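Local coordinates for protein probable N-glycosylase/DNA lyase (Thermotoga maritima, PDB 3N0U) that is a probable N-glycosylase/DNA lyase of the 8-oxoguanine DNA glycosylase family, an all-helical member of the helix-hairpin-helix superfamily, at residues A[36-41]-A[146-151]; A[29-34]-A[202-207]; A[61-66]-A[94-99]; A[86-91]-A[98-103]. All coordinates share one frame; numbering follows the deposited sequence. Where two conformers were deposited one is given.

Contact 1: residues A[36-41]-A[146-151]; sequences EEFKRL and FLRNTG
F38 lies flat against the turn that ends helix 140-148, and this is the tight part of the contact. The N149 amide is stacked on one face of the ring, planes 17° apart, with OD1 3.5 Å from F38 CZ; N149 CA adds a CH-pi contact 3.9 Å from the ring centroid. R148 is bent at chi2 and chi3, which brings NE to 3.3 Å from F38 CE2. The same guanidinium holds N149 OD1 side-on through NE (2.8 Å) and NH2, both in its own plane, and so helps hold the amide, together with the bonds of ND2 to E53 and to K219 O. G151, with positive phi, is the C-prime residue of the Schellman motif that forms this turn. The looser side belongs to K39: its NZ gives G151 O a weak hydrogen bond and pairs more firmly with E153, while a water joins K39 O to T150 O. L41 CD2 touches N149 O and continues onto helix 47-59, and T150 rests on V120, so helices 13-44, 47-59 and 116-121 neighbour the turn.

Contact 2: residues A[29-34]-A[202-207]; sequences PLVEQR and PGKFDL
This is a helix-helix contact with an apolar centre and a salt bridge to one side of it, joining the long N-terminal helix 13-44 to the first turns of the C-terminal helix 202-214. The short segments run at 132° to each other, their axes 9.9 Å apart at the closest. V31 and L207 meet obliquely in the middle: V31 CG2 lies 3.9 Å from L207 CB, and V31 CG1 comes within 4.1 Å of L207 CD1. R34 adds its aliphatic root, CG reaching L207 CD1 at 4.2 Å, while its guanidinium turns to E37 and to the backbone of V217 and D218. K204 runs extended beyond CG, and E32, folded back at chi2 (-69°), swings its carboxylate over to meet it. K204 NZ is 3.0 Å from E32 OE2, approaching on the syn side 20° out of the carboxylate plane, and its second bond, to OE1, is weak. The charged pair thus leans mainly on one oxygen, and because both residues are partly exposed, solvent would be expected to soften its strength beside the buried V31-L207 pair.

Contact 3: residues A[61-66]-A[94-99]; sequences ANWSAE and VGHRYP
W63 presents one indole face to the edge of H96 in an edge-to-face pair, the six-membered ring and the imidazole inclined at 60° with centroids 4.6 Å apart. The imidazole leads with CD2, which comes to 3.3 Å from W63 CE3, and H96 CA lies over the face of the same six-membered ring. H96 holds CG anti to the backbone N (chi1 -153°), which carries the end of the ring toward the indole. Polar bonds fix the imidazole's rotation: ND1 accepts from Y98 N at 3.0 Å, in the ring plane, and NE2 is hydrogen-bonded to L59 O. The loop that carries H96 leaves helix 84-93 through a Schellman motif at G95 and reaches Y98, the N-cap position of helix 99-109; across from it, S64 caps helix 65-75. At the indole rim V94 O lies near the ring plane, 3.8 Å from W63 CH2, and a water accepts from W63 NE1 and donates to G95 O. R97 sets its guanidinium nearly perpendicular to the indole, at 84°, with NH1 3.8 Å from W63 CD1.

Contact 4: residues A[86-91]-A[98-103]; sequences ELAEKL and YPQKRA
Helices 84-93 and 99-109, consecutive in the chain and linked by a short loop, cross at 130° between N-to-C directions with short-segment axes 8.1 Å apart, and A88 and P99 bring their backbones closest. They form an antiparallel-leaning pair of consecutive helices in the all-helical glycosylase fold, and small residues allow the close approach. A103 sits at the middle of the interface: its CB lies 3.8 Å from A88 CB and 3.7 Å from A88 N, resting directly on the backbone of the partner helix. Leucines flank this alanine pair. L87, with CG anti to the backbone N (chi1 180°), sets CG 4.0 Å from A103 CB and also reaches I75 of helix 65-75. L91 has CG anti to its carbonyl carbon instead and lays CD1 along the other helix, touching P99 O, A103 N and R102 CB. Toward the start of helix 99-109, L91 CB meets P99 CB at 3.8 Å. Q100 is bent at chi2, which returns its amide to the interface; NE2 bonds to E104, while OE1 lies 3.6 Å from A88 CB. In the first turn of helix 99-109, P99 CB also lies 3.5 Å from A88 O.

How the contacts relate
Contacts 1 and 2 both use helix 13-44, with centres 11 Å apart, and touch: R148 NH1 forms a salt bridge with D206 OD2 (2.9 Å), and F38 and L207 pack together, so helices 13-44, 140-148 and 202-214 meet at one place. Contacts 3 and 4 form a second pair, 10 Å between centres, sharing Y98 and P99; H96 N lies 3.0 Å from L91 O, a probable hydrogen bond. The two pairs do not touch: contacts 1 and 3 come within about 8 Å at their nearest atoms, and contacts 2 and 4, with centres 30 Å apart, lie on opposite sides of the chain's centre. The sodium ion, bound at V132, A135 and I138, is about 12 Å from the R102 side chain and about 14 Å from that of N62.

Contact 1: residues A[36-41]-A[146-151]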
loop_
_atom_site.group_PDB
_atom_site.type_symbol
_atom_site.label_atom_id
_atom_site.label_comp_id
_atom_site.label_asym_id
_atom_site.label_seq_id
_atom_site.Cartn_x
_atom_site.Cartn_y
_atom_site.Cartn_z
ATOM N N GLU A 36 -6.694 -12.088 4.586
ATOM C CA GLU A 36 -6.276 -13.486 4.471
ATOM C C GLU A 36 -5.431 -13.658 3.213
ATOM O O GLU A 36 -4.497 -14.457 3.190
ATOM C CB GLU A 36 -7.492 -14.416 4.464
ATOM C CG GLU A 36 -8.058 -14.658 5.849
ATOM C CD GLU A 36 -9.560 -14.924 5.845
ATOM O OE1 GLU A 36 -10.094 -15.334 4.786
ATOM O OE2 GLU A 36 -10.207 -14.721 6.907
ATOM N N GLU A 37 -5.750 -12.898 2.172
ATOM C CA GLU A 37 -4.982 -12.944 0.936
ATOM C C GLU A 37 -3.602 -12.305 1.151
ATOM O O GLU A 37 -2.580 -12.809 0.678
ATOM C CB GLU A 37 -5.758 -12.269 -0.204
ATOM C CG GLU A 37 -7.083 -12.993 -0.529
ATOM C CD GLU A 37 -8.039 -12.202 -1.410
ATOM O OE1 GLU A 37 -7.708 -11.063 -1.790
ATOM O OE2 GLU A 37 -9.134 -12.735 -1.719
ATOM N N PHE A 38 -3.560 -11.219 1.912
ATOM C CA PHE A 38 -2.280 -10.595 2.228
ATOM C C PHE A 38 -1.408 -11.553 3.029
ATOM O O PHE A 38 -0.220 -11.684 2.755
ATOM C CB PHE A 38 -2.470 -9.325 3.062
ATOM C CG PHE A 38 -3.244 -8.224 2.364
ATOM C CD1 PHE A 38 -3.365 -8.176 0.988
ATOM C CD2 PHE A 38 -3.789 -7.207 3.112
ATOM C CE1 PHE A 38 -4.053 -7.149 0.374
ATOM C CE2 PHE A 38 -4.482 -6.172 2.512
ATOM C CZ PHE A 38 -4.606 -6.135 1.138
ATOM N N LYS A 39 -1.993 -12.186 4.046
ATOM C CA LYS A 39 -1.233 -13.104 4.904
ATOM C C LYS A 39 -0.703 -14.282 4.088
ATOM O O LYS A 39 0.421 -14.747 4.317
ATOM C CB LYS A 39 -2.059 -13.574 6.113
ATOM C CG LYS A 39 -2.315 -12.462 7.123
ATOM C CD LYS A 39 -2.748 -12.995 8.484
ATOM C CE LYS A 39 -1.838 -12.483 9.607
ATOM N NZ LYS A 39 -1.610 -10.994 9.570
ATOM N N ARG A 40 -1.499 -14.740 3.128
ATOM C CA ARG A 40 -1.124 -15.863 2.271
ATOM C C ARG A 40 0.104 -15.495 1.459
ATOM O O ARG A 40 1.009 -16.309 1.309
ATOM C CB ARG A 40 -2.280 -16.289 1.342
ATOM C CG ARG A 40 -1.899 -17.361 0.319
ATOM C CD ARG A 40 -3.039 -17.647 -0.637
ATOM N NE ARG A 40 -4.301 -17.819 0.078
ATOM C CZ ARG A 40 -5.442 -17.211 -0.238
ATOM N NH1 ARG A 40 -5.501 -16.388 -1.276
ATOM N NH2 ARG A 40 -6.534 -17.432 0.482
ATOM N N LEU A 41 0.152 -14.262 0.957
ATOM C CA LEU A 41 1.292 -13.812 0.163
ATOM C C LEU A 41 2.562 -13.794 1.028
ATOM O O LEU A 41 3.594 -14.301 0.628
ATOM C CB LEU A 41 1.001 -12.425 -0.425
ATOM C CG LEU A 41 2.159 -11.786 -1.184
ATOM C CD1 LEU A 41 2.620 -12.682 -2.354
ATOM C CD2 LEU A 41 1.803 -10.403 -1.687
ATOM N N PHE A 146 3.248 -1.966 0.377
ATOM C CA PHE A 146 3.791 -3.276 0.040
ATOM C C PHE A 146 3.795 -4.189 1.274
ATOM O O PHE A 146 3.316 -5.333 1.226
ATOM C CB PHE A 146 5.214 -3.141 -0.528
ATOM C CG PHE A 146 5.961 -4.451 -0.645
ATOM C CD1 PHE A 146 5.606 -5.381 -1.592
ATOM C CD2 PHE A 146 6.997 -4.732 0.206
ATOM C CE1 PHE A 146 6.278 -6.570 -1.693
ATOM C CE2 PHE A 146 7.668 -5.930 0.118
ATOM C CZ PHE A 146 7.302 -6.845 -0.839
ATOM N N LEU A 147 4.350 -3.706 2.373
ATOM C CA LEU A 147 4.448 -4.545 3.562
ATOM C C LEU A 147 3.064 -4.968 4.069
ATOM O O LEU A 147 2.816 -6.144 4.362
ATOM C CB LEU A 147 5.299 -3.856 4.637
ATOM C CG LEU A 147 6.791 -3.767 4.257
ATOM C CD1 LEU A 147 7.530 -2.809 5.165
ATOM C CD2 LEU A 147 7.447 -5.151 4.285
ATOM N N ARG A 148 2.129 -4.032 4.119
ATOM C CA ARG A 148 0.775 -4.350 4.527
ATOM C C ARG A 148 0.174 -5.436 3.630
ATOM O O ARG A 148 -0.510 -6.349 4.117
ATOM C CB ARG A 148 -0.076 -3.076 4.470
ATOM C CG ARG A 148 -1.411 -3.151 5.198
ATOM C CD ARG A 148 -2.503 -3.937 4.445
ATOM N NE ARG A 148 -2.754 -3.450 3.095
ATOM C CZ ARG A 148 -3.613 -2.485 2.785
ATOM N NH1 ARG A 148 -4.285 -1.856 3.725
ATOM N NH2 ARG A 148 -3.761 -2.114 1.521
ATOM N N ASN A 149 0.420 -5.324 2.316
ATOM C CA ASN A 149 -0.131 -6.263 1.354
ATOM C C ASN A 149 0.507 -7.667 1.437
ATOM O O ASN A 149 0.063 -8.594 0.765
ATOM C CB ASN A 149 -0.073 -5.717 -0.074
ATOM C CG ASN A 149 -1.168 -4.701 -0.356
ATOM O OD1 ASN A 149 -1.780 -4.166 0.545
ATOM N ND2 ASN A 149 -1.404 -4.439 -1.609
ATOM N N THR A 150 1.538 -7.818 2.260
ATOM C CA THR A 150 2.110 -9.130 2.538
ATOM C C THR A 150 1.720 -9.622 3.940
ATOM O O THR A 150 2.231 -10.629 4.411
ATOM C CB THR A 150 3.655 -9.132 2.431
ATOM O OG1 THR A 150 4.239 -8.463 3.566
ATOM C CG2 THR A 150 4.090 -8.473 1.162
ATOM N N GLY A 151 0.821 -8.895 4.594
ATOM C CA GLY A 151 0.264 -9.298 5.874
ATOM C C GLY A 151 0.694 -8.474 7.076
ATOM O O GLY A 151 0.226 -8.730 8.193
HETATM O O HOH W 1 2.032 -12.883 6.347
#

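Contact 2: residues A[29-34]-A[202-207]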
loop_
_atom_site.group_PDB
_atom_site.type_symbol
_atom_site.label_atom_id
_atom_site.label_comp_id
_atom_site.label_asym_id
_atom_site.label_seq_id
_atom_site.Cartn_x
_atom_site.Cartn_y
_atom_site.Cartn_z
ATOM N N PRO A 29 -16.366 -8.581 6.718
ATOM C CA PRO A 29 -16.032 -9.801 5.953
ATOM C C PRO A 29 -15.112 -9.513 4.775
ATOM O O PRO A 29 -14.237 -10.330 4.444
ATOM C CB PRO A 29 -17.391 -10.331 5.471
ATOM C CG PRO A 29 -18.421 -9.538 6.203
ATOM C CD PRO A 29 -17.808 -8.288 6.729
ATOM N N LEU A 30 -15.295 -8.371 4.132
ATOM C CA LEU A 30 -14.416 -8.006 3.025
ATOM C C LEU A 30 -13.004 -7.716 3.508
ATOM O O LEU A 30 -12.033 -8.106 2.874
ATOM C CB LEU A 30 -14.967 -6.781 2.292
ATOM C CG LEU A 30 -16.320 -6.953 1.603
ATOM C CD1 LEU A 30 -16.679 -5.655 0.911
ATOM C CD2 LEU A 30 -16.278 -8.098 0.600
ATOM N N VAL A 31 -12.887 -6.986 4.603
ATOM C CA VAL A 31 -11.586 -6.683 5.183
ATOM C C VAL A 31 -10.872 -7.973 5.585
ATOM O O VAL A 31 -9.696 -8.150 5.283
ATOM C CB VAL A 31 -11.746 -5.738 6.383
ATOM C CG1 VAL A 31 -10.429 -5.544 7.125
ATOM C CG2 VAL A 31 -12.293 -4.394 5.924
ATOM N N GLU A 32 -11.587 -8.877 6.247
ATOM C CA GLU A 32 -10.954 -10.096 6.728
ATOM C C GLU A 32 -10.545 -10.984 5.569
ATOM O O GLU A 32 -9.479 -11.569 5.584
ATOM C CB GLU A 32 -11.866 -10.849 7.699
ATOM C CG GLU A 32 -12.059 -10.130 9.015
ATOM C CD GLU A 32 -10.794 -10.116 9.852
ATOM O OE1 GLU A 32 -10.127 -11.184 9.932
ATOM O OE2 GLU A 32 -10.455 -9.051 10.415
ATOM N N GLN A 33 -11.369 -11.071 4.541
ATOM C CA GLN A 33 -11.026 -11.914 3.402
ATOM C C GLN A 33 -9.829 -11.336 2.667
ATOM O O GLN A 33 -8.929 -12.066 2.239
ATOM C CB GLN A 33 -12.221 -12.064 2.467
ATOM C CG GLN A 33 -13.221 -13.081 3.000
ATOM C CD GLN A 33 -14.644 -12.809 2.554
ATOM O OE1 GLN A 33 -14.881 -12.359 1.430
ATOM N NE2 GLN A 33 -15.601 -13.071 3.441
ATOM N N ARG A 34 -9.767 -10.011 2.573
ATOM C CA ARG A 34 -8.656 -9.391 1.864
ATOM C C ARG A 34 -7.365 -9.609 2.655
ATOM O O ARG A 34 -6.323 -9.938 2.084
ATOM C CB ARG A 34 -8.936 -7.910 1.640
ATOM C CG ARG A 34 -7.894 -7.204 0.807
ATOM C CD ARG A 34 -7.861 -7.735 -0.612
ATOM N NE ARG A 34 -9.016 -7.308 -1.406
ATOM C CZ ARG A 34 -9.992 -8.107 -1.819
ATOM N NH1 ARG A 34 -9.987 -9.404 -1.522
ATOM N NH2 ARG A 34 -10.980 -7.598 -2.540
ATOM N N PRO A 202 -3.370 -0.912 12.480
ATOM C CA PRO A 202 -3.244 0.049 11.379
ATOM C C PRO A 202 -3.483 -0.571 9.993
ATOM O O PRO A 202 -4.127 0.044 9.143
ATOM C CB PRO A 202 -1.789 0.535 11.513
ATOM C CG PRO A 202 -1.528 0.441 12.998
ATOM C CD PRO A 202 -2.244 -0.825 13.424
ATOM N N GLY A 203 -2.993 -1.784 9.765
ATOM C CA GLY A 203 -3.075 -2.379 8.444
ATOM C C GLY A 203 -4.508 -2.688 8.036
ATOM O O GLY A 203 -4.898 -2.502 6.868
ATOM N N LYS A 204 -5.310 -3.176 8.983
ATOM C CA LYS A 204 -6.732 -3.425 8.711
ATOM C C LYS A 204 -7.549 -2.139 8.757
ATOM O O LYS A 204 -8.500 -1.966 7.990
ATOM C CB LYS A 204 -7.299 -4.428 9.722
ATOM C CG LYS A 204 -6.859 -5.833 9.449
ATOM C CD LYS A 204 -7.488 -6.848 10.355
ATOM C CE LYS A 204 -6.934 -8.226 10.042
ATOM N NZ LYS A 204 -7.485 -9.263 10.966
ATOM N N PHE A 205 -7.194 -1.252 9.671
ATOM C CA PHE A 205 -7.899 0.019 9.813
ATOM C C PHE A 205 -7.901 0.751 8.481
ATOM O O PHE A 205 -8.907 1.335 8.093
ATOM C CB PHE A 205 -7.232 0.880 10.893
ATOM C CG PHE A 205 -8.006 2.101 11.258
ATOM C CD1 PHE A 205 -9.279 1.993 11.783
ATOM C CD2 PHE A 205 -7.466 3.361 11.084
ATOM C CE1 PHE A 205 -10.002 3.121 12.125
ATOM C CE2 PHE A 205 -8.192 4.498 11.440
ATOM C CZ PHE A 205 -9.457 4.364 11.964
ATOM N N ASP A 206 -6.777 0.708 7.778
ATOM C CA ASP A 206 -6.686 1.336 6.451
ATOM C C ASP A 206 -7.814 0.881 5.528
ATOM O O ASP A 206 -8.369 1.679 4.763
ATOM C CB ASP A 206 -5.353 0.988 5.789
ATOM C CG ASP A 206 -5.237 1.544 4.396
ATOM O OD1 ASP A 206 -4.927 2.752 4.257
ATOM O OD2 ASP A 206 -5.434 0.768 3.444
ATOM N N LEU A 207 -8.140 -0.408 5.567
ATOM C CA LEU A 207 -9.196 -0.925 4.691
ATOM C C LEU A 207 -10.573 -0.444 5.108
ATOM O O LEU A 207 -11.417 -0.198 4.257
ATOM C CB LEU A 207 -9.159 -2.438 4.615
ATOM C CG LEU A 207 -7.867 -2.988 4.021
ATOM C CD1 LEU A 207 -7.956 -4.499 4.017
ATOM C CD2 LEU A 207 -7.635 -2.454 2.605
#

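Contact 3: residues A[61-66]-A[94-99]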
loop_
_atom_site.group_PDB
_atom_site.type_symbol
_atom_site.label_atom_id
_atom_site.label_comp_id
_atom_site.label_asym_id
_atom_site.label_seq_id
_atom_site.Cartn_x
_atom_site.Cartn_y
_atom_site.Cartn_z
ATOM N N ALA A 61 1.332 4.221 -7.127
ATOM C CA ALA A 61 1.822 5.370 -6.348
ATOM C C ALA A 61 0.942 6.595 -6.509
ATOM O O ALA A 61 0.670 7.305 -5.525
ATOM C CB ALA A 61 3.234 5.709 -6.728
ATOM N N ASN A 62 0.511 6.842 -7.741
ATOM C CA ASN A 62 -0.387 7.943 -8.060
ATOM C C ASN A 62 -1.434 7.462 -9.053
ATOM O O ASN A 62 -1.722 8.128 -10.050
ATOM C CB ASN A 62 0.383 9.123 -8.663
ATOM C CG ASN A 62 1.038 10.008 -7.606
ATOM O OD1 ASN A 62 0.836 9.826 -6.404
ATOM N ND2 ASN A 62 1.811 10.990 -8.058
ATOM N N TRP A 63 -1.983 6.286 -8.773
ATOM C CA TRP A 63 -2.974 5.644 -9.630
ATOM C C TRP A 63 -3.874 4.788 -8.760
ATOM O O TRP A 63 -3.544 4.434 -7.623
ATOM C CB TRP A 63 -2.273 4.715 -10.624
ATOM C CG TRP A 63 -2.983 4.365 -11.912
ATOM C CD1 TRP A 63 -3.861 5.134 -12.614
ATOM C CD2 TRP A 63 -2.832 3.152 -12.660
ATOM N NE1 TRP A 63 -4.265 4.476 -13.750
ATOM C CE2 TRP A 63 -3.640 3.261 -13.803
ATOM C CE3 TRP A 63 -2.087 1.988 -12.468
ATOM C CZ2 TRP A 63 -3.723 2.252 -14.751
ATOM C CZ3 TRP A 63 -2.165 0.981 -13.422
ATOM C CH2 TRP A 63 -2.978 1.126 -14.550
ATOM N N SER A 64 -4.988 4.391 -9.328
ATOM C CA SER A 64 -6.015 3.673 -8.588
ATOM C C SER A 64 -5.625 2.229 -8.356
ATOM O O SER A 64 -4.856 1.646 -9.120
ATOM C CB SER A 64 -7.305 3.699 -9.384
ATOM O OG SER A 64 -7.084 3.038 -10.619
ATOM N N ALA A 65 -6.171 1.650 -7.296
ATOM C CA ALA A 65 -6.010 0.236 -7.031
ATOM C C ALA A 65 -6.547 -0.574 -8.199
ATOM O O ALA A 65 -5.967 -1.588 -8.609
ATOM C CB ALA A 65 -6.737 -0.120 -5.776
ATOM N N GLU A 66 -7.647 -0.104 -8.756
ATOM C CA GLU A 66 -8.276 -0.765 -9.892
ATOM C C GLU A 66 -7.294 -0.905 -11.056
ATOM O O GLU A 66 -7.167 -1.974 -11.665
ATOM C CB GLU A 66 -9.516 0.038 -10.304
ATOM C CG GLU A 66 -10.132 -0.362 -11.625
ATOM C CD GLU A 66 -11.398 0.425 -11.937
ATOM O OE1 GLU A 66 -12.277 0.521 -11.049
ATOM O OE2 GLU A 66 -11.511 0.949 -13.068
ATOM N N VAL A 94 -2.349 -0.995 -20.652
ATOM C CA VAL A 94 -3.314 -1.106 -19.550
ATOM C C VAL A 94 -3.659 0.257 -18.964
ATOM O O VAL A 94 -4.387 0.353 -17.980
ATOM C CB VAL A 94 -2.851 -2.061 -18.417
ATOM C CG1 VAL A 94 -2.574 -3.437 -18.973
ATOM C CG2 VAL A 94 -1.630 -1.520 -17.687
ATOM N N GLY A 95 -3.129 1.311 -19.565
ATOM C CA GLY A 95 -3.568 2.660 -19.244
ATOM C C GLY A 95 -2.743 3.452 -18.246
ATOM O O GLY A 95 -3.163 4.526 -17.825
ATOM N N HIS A 96 -1.569 2.964 -17.869
ATOM C CA HIS A 96 -0.755 3.746 -16.953
ATOM C C HIS A 96 -0.314 5.035 -17.606
ATOM O O HIS A 96 0.063 5.039 -18.782
ATOM C CB HIS A 96 0.470 2.979 -16.471
ATOM C CG HIS A 96 0.923 3.442 -15.131
ATOM N ND1 HIS A 96 1.581 4.640 -14.954
ATOM C CD2 HIS A 96 0.713 2.938 -13.894
ATOM C CE1 HIS A 96 1.781 4.841 -13.664
ATOM N NE2 HIS A 96 1.261 3.822 -13.000
ATOM N N ARG A 97 -0.375 6.126 -16.856
ATOM C CA ARG A 97 -0.005 7.448 -17.375
ATOM C C ARG A 97 1.493 7.691 -17.501
ATOM O O ARG A 97 1.911 8.597 -18.202
ATOM C CB ARG A 97 -0.622 8.555 -16.513
ATOM C CG ARG A 97 -2.129 8.640 -16.645
ATOM C CD ARG A 97 -2.694 9.870 -15.929
ATOM N NE ARG A 97 -2.508 9.807 -14.477
ATOM C CZ ARG A 97 -3.334 9.184 -13.636
ATOM N NH1 ARG A 97 -4.415 8.556 -14.089
ATOM N NH2 ARG A 97 -3.077 9.187 -12.334
ATOM N N TYR A 98 2.302 6.860 -16.844
ATOM C CA TYR A 98 3.762 7.060 -16.798
ATOM C C TYR A 98 4.462 5.739 -17.049
ATOM O O TYR A 98 5.259 5.274 -16.241
ATOM C CB TYR A 98 4.184 7.659 -15.448
ATOM C CG TYR A 98 3.398 8.897 -15.101
ATOM C CD1 TYR A 98 3.614 10.092 -15.763
ATOM C CD2 TYR A 98 2.412 8.852 -14.144
ATOM C CE1 TYR A 98 2.881 11.223 -15.446
ATOM C CE2 TYR A 98 1.664 9.979 -13.826
ATOM C CZ TYR A 98 1.900 11.150 -14.493
ATOM O OH TYR A 98 1.146 12.248 -14.180
ATOM N N PRO A 99 4.162 5.116 -18.189
ATOM C CA PRO A 99 4.604 3.737 -18.406
ATOM C C PRO A 99 6.114 3.585 -18.510
ATOM O O PRO A 99 6.649 2.580 -18.050
ATOM C CB PRO A 99 3.913 3.355 -19.710
ATOM C CG PRO A 99 3.692 4.650 -20.421
ATOM C CD PRO A 99 3.394 5.637 -19.329
HETATM O O HOH W 2 -5.719 4.838 -16.474
#

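Contact 4: residues A[86-91]-A[98-103]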
loop_
_atom_site.group_PDB
_atom_site.type_symbol
_atom_site.label_atom_id
_atom_site.label_comp_id
_atom_site.label_asym_id
_atom_site.label_seq_id
_atom_site.Cartn_x
_atom_site.Cartn_y
_atom_site.Cartn_z
ATOM N N GLU A 86 9.351 -3.716 -23.680
ATOM C CA GLU A 86 8.131 -4.503 -23.721
ATOM C C GLU A 86 7.278 -4.287 -22.469
ATOM O O GLU A 86 6.047 -4.296 -22.537
ATOM C CB GLU A 86 8.450 -5.995 -23.888
ATOM C CG GLU A 86 8.711 -6.429 -25.345
ATOM C CD GLU A 86 10.074 -6.011 -25.877
ATOM O OE1 GLU A 86 10.954 -5.646 -25.065
ATOM O OE2 GLU A 86 10.270 -6.061 -27.115
ATOM N N LEU A 87 7.914 -4.143 -21.321
ATOM C CA LEU A 87 7.175 -3.850 -20.103
ATOM C C LEU A 87 6.505 -2.483 -20.204
ATOM O O LEU A 87 5.341 -2.326 -19.856
ATOM C CB LEU A 87 8.106 -3.903 -18.895
ATOM C CG LEU A 87 7.449 -3.603 -17.546
ATOM C CD1 LEU A 87 6.263 -4.538 -17.333
ATOM C CD2 LEU A 87 8.469 -3.727 -16.433
ATOM N N ALA A 88 7.228 -1.485 -20.696
ATOM C CA ALA A 88 6.628 -0.159 -20.854
ATOM C C ALA A 88 5.434 -0.228 -21.799
ATOM O O ALA A 88 4.411 0.438 -21.581
ATOM C CB ALA A 88 7.652 0.839 -21.358
ATOM N N GLU A 89 5.551 -1.021 -22.862
ATOM C CA GLU A 89 4.444 -1.117 -23.806
ATOM C C GLU A 89 3.212 -1.738 -23.139
ATOM O O GLU A 89 2.086 -1.282 -23.351
ATOM C CB GLU A 89 4.845 -1.897 -25.053
ATOM C CG GLU A 89 3.705 -2.095 -26.041
ATOM C CD GLU A 89 3.076 -0.783 -26.508
ATOM O OE1 GLU A 89 3.796 0.231 -26.625
ATOM O OE2 GLU A 89 1.852 -0.774 -26.768
ATOM N N LYS A 90 3.403 -2.779 -22.327
ATOM C CA LYS A 90 2.261 -3.389 -21.653
ATOM C C LYS A 90 1.650 -2.435 -20.621
ATOM O O LYS A 90 0.433 -2.403 -20.449
ATOM C CB LYS A 90 2.640 -4.707 -20.988
ATOM C CG LYS A 90 2.964 -5.832 -21.979
ATOM C CD LYS A 90 2.837 -7.183 -21.324
ATOM C CE LYS A 90 2.920 -8.330 -22.348
ATOM N NZ LYS A 90 2.323 -9.553 -21.756
ATOM N N LEU A 91 2.475 -1.628 -19.970
ATOM C CA LEU A 91 1.934 -0.653 -19.030
ATOM C C LEU A 91 1.159 0.428 -19.771
ATOM O O LEU A 91 0.149 0.909 -19.281
ATOM C CB LEU A 91 3.023 -0.033 -18.168
ATOM C CG LEU A 91 3.680 -1.004 -17.205
ATOM C CD1 LEU A 91 4.839 -0.299 -16.540
ATOM C CD2 LEU A 91 2.686 -1.478 -16.170
ATOM N N TYR A 98 2.302 6.860 -16.844
ATOM C CA TYR A 98 3.762 7.060 -16.798
ATOM C C TYR A 98 4.462 5.739 -17.049
ATOM O O TYR A 98 5.259 5.274 -16.241
ATOM C CB TYR A 98 4.184 7.659 -15.448
ATOM C CG TYR A 98 3.398 8.897 -15.101
ATOM C CD1 TYR A 98 3.614 10.092 -15.763
ATOM C CD2 TYR A 98 2.412 8.852 -14.144
ATOM C CE1 TYR A 98 2.881 11.223 -15.446
ATOM C CE2 TYR A 98 1.664 9.979 -13.826
ATOM C CZ TYR A 98 1.900 11.150 -14.493
ATOM O OH TYR A 98 1.146 12.248 -14.180
ATOM N N PRO A 99 4.162 5.116 -18.189
ATOM C CA PRO A 99 4.604 3.737 -18.406
ATOM C C PRO A 99 6.114 3.585 -18.510
ATOM O O PRO A 99 6.649 2.580 -18.050
ATOM C CB PRO A 99 3.913 3.355 -19.710
ATOM C CG PRO A 99 3.692 4.650 -20.421
ATOM C CD PRO A 99 3.394 5.637 -19.329
ATOM N N GLN A 100 6.802 4.531 -19.141
ATOM C CA GLN A 100 8.248 4.393 -19.301
ATOM C C GLN A 100 8.939 4.440 -17.948
ATOM O O GLN A 100 9.760 3.582 -17.623
ATOM C CB GLN A 100 8.812 5.465 -20.233
ATOM C CG GLN A 100 10.285 5.305 -20.509
ATOM C CD GLN A 100 10.625 4.082 -21.351
ATOM O OE1 GLN A 100 9.843 3.632 -22.207
ATOM N NE2 GLN A 100 11.816 3.556 -21.127
ATOM N N LYS A 101 8.607 5.435 -17.145
ATOM C CA LYS A 101 9.299 5.586 -15.883
ATOM C C LYS A 101 8.962 4.447 -14.918
ATOM O O LYS A 101 9.837 3.941 -14.217
ATOM C CB LYS A 101 8.981 6.960 -15.273
ATOM C CG LYS A 101 9.979 7.411 -14.256
ATOM C CD LYS A 101 11.370 7.614 -14.907
ATOM C CE LYS A 101 12.425 6.740 -14.277
ATOM N NZ LYS A 101 13.790 7.202 -14.671
ATOM N N ARG A 102 7.706 4.032 -14.846
ATOM C CA ARG A 102 7.353 2.924 -13.957
ATOM C C ARG A 102 8.030 1.640 -14.407
ATOM O O ARG A 102 8.483 0.850 -13.578
ATOM C CB ARG A 102 5.839 2.717 -13.885
ATOM C CG ARG A 102 5.056 3.906 -13.336
ATOM C CD ARG A 102 5.359 4.228 -11.873
ATOM N NE ARG A 102 4.699 5.486 -11.522
ATOM C CZ ARG A 102 5.171 6.696 -11.812
ATOM N NH1 ARG A 102 6.344 6.846 -12.434
ATOM N NH2 ARG A 102 4.468 7.766 -11.484
ATOM N N ALA A 103 8.104 1.419 -15.714
ATOM C CA ALA A 103 8.802 0.235 -16.231
ATOM C C ALA A 103 10.263 0.260 -15.785
ATOM O O ALA A 103 10.814 -0.771 -15.400
ATOM C CB ALA A 103 8.712 0.172 -17.735
#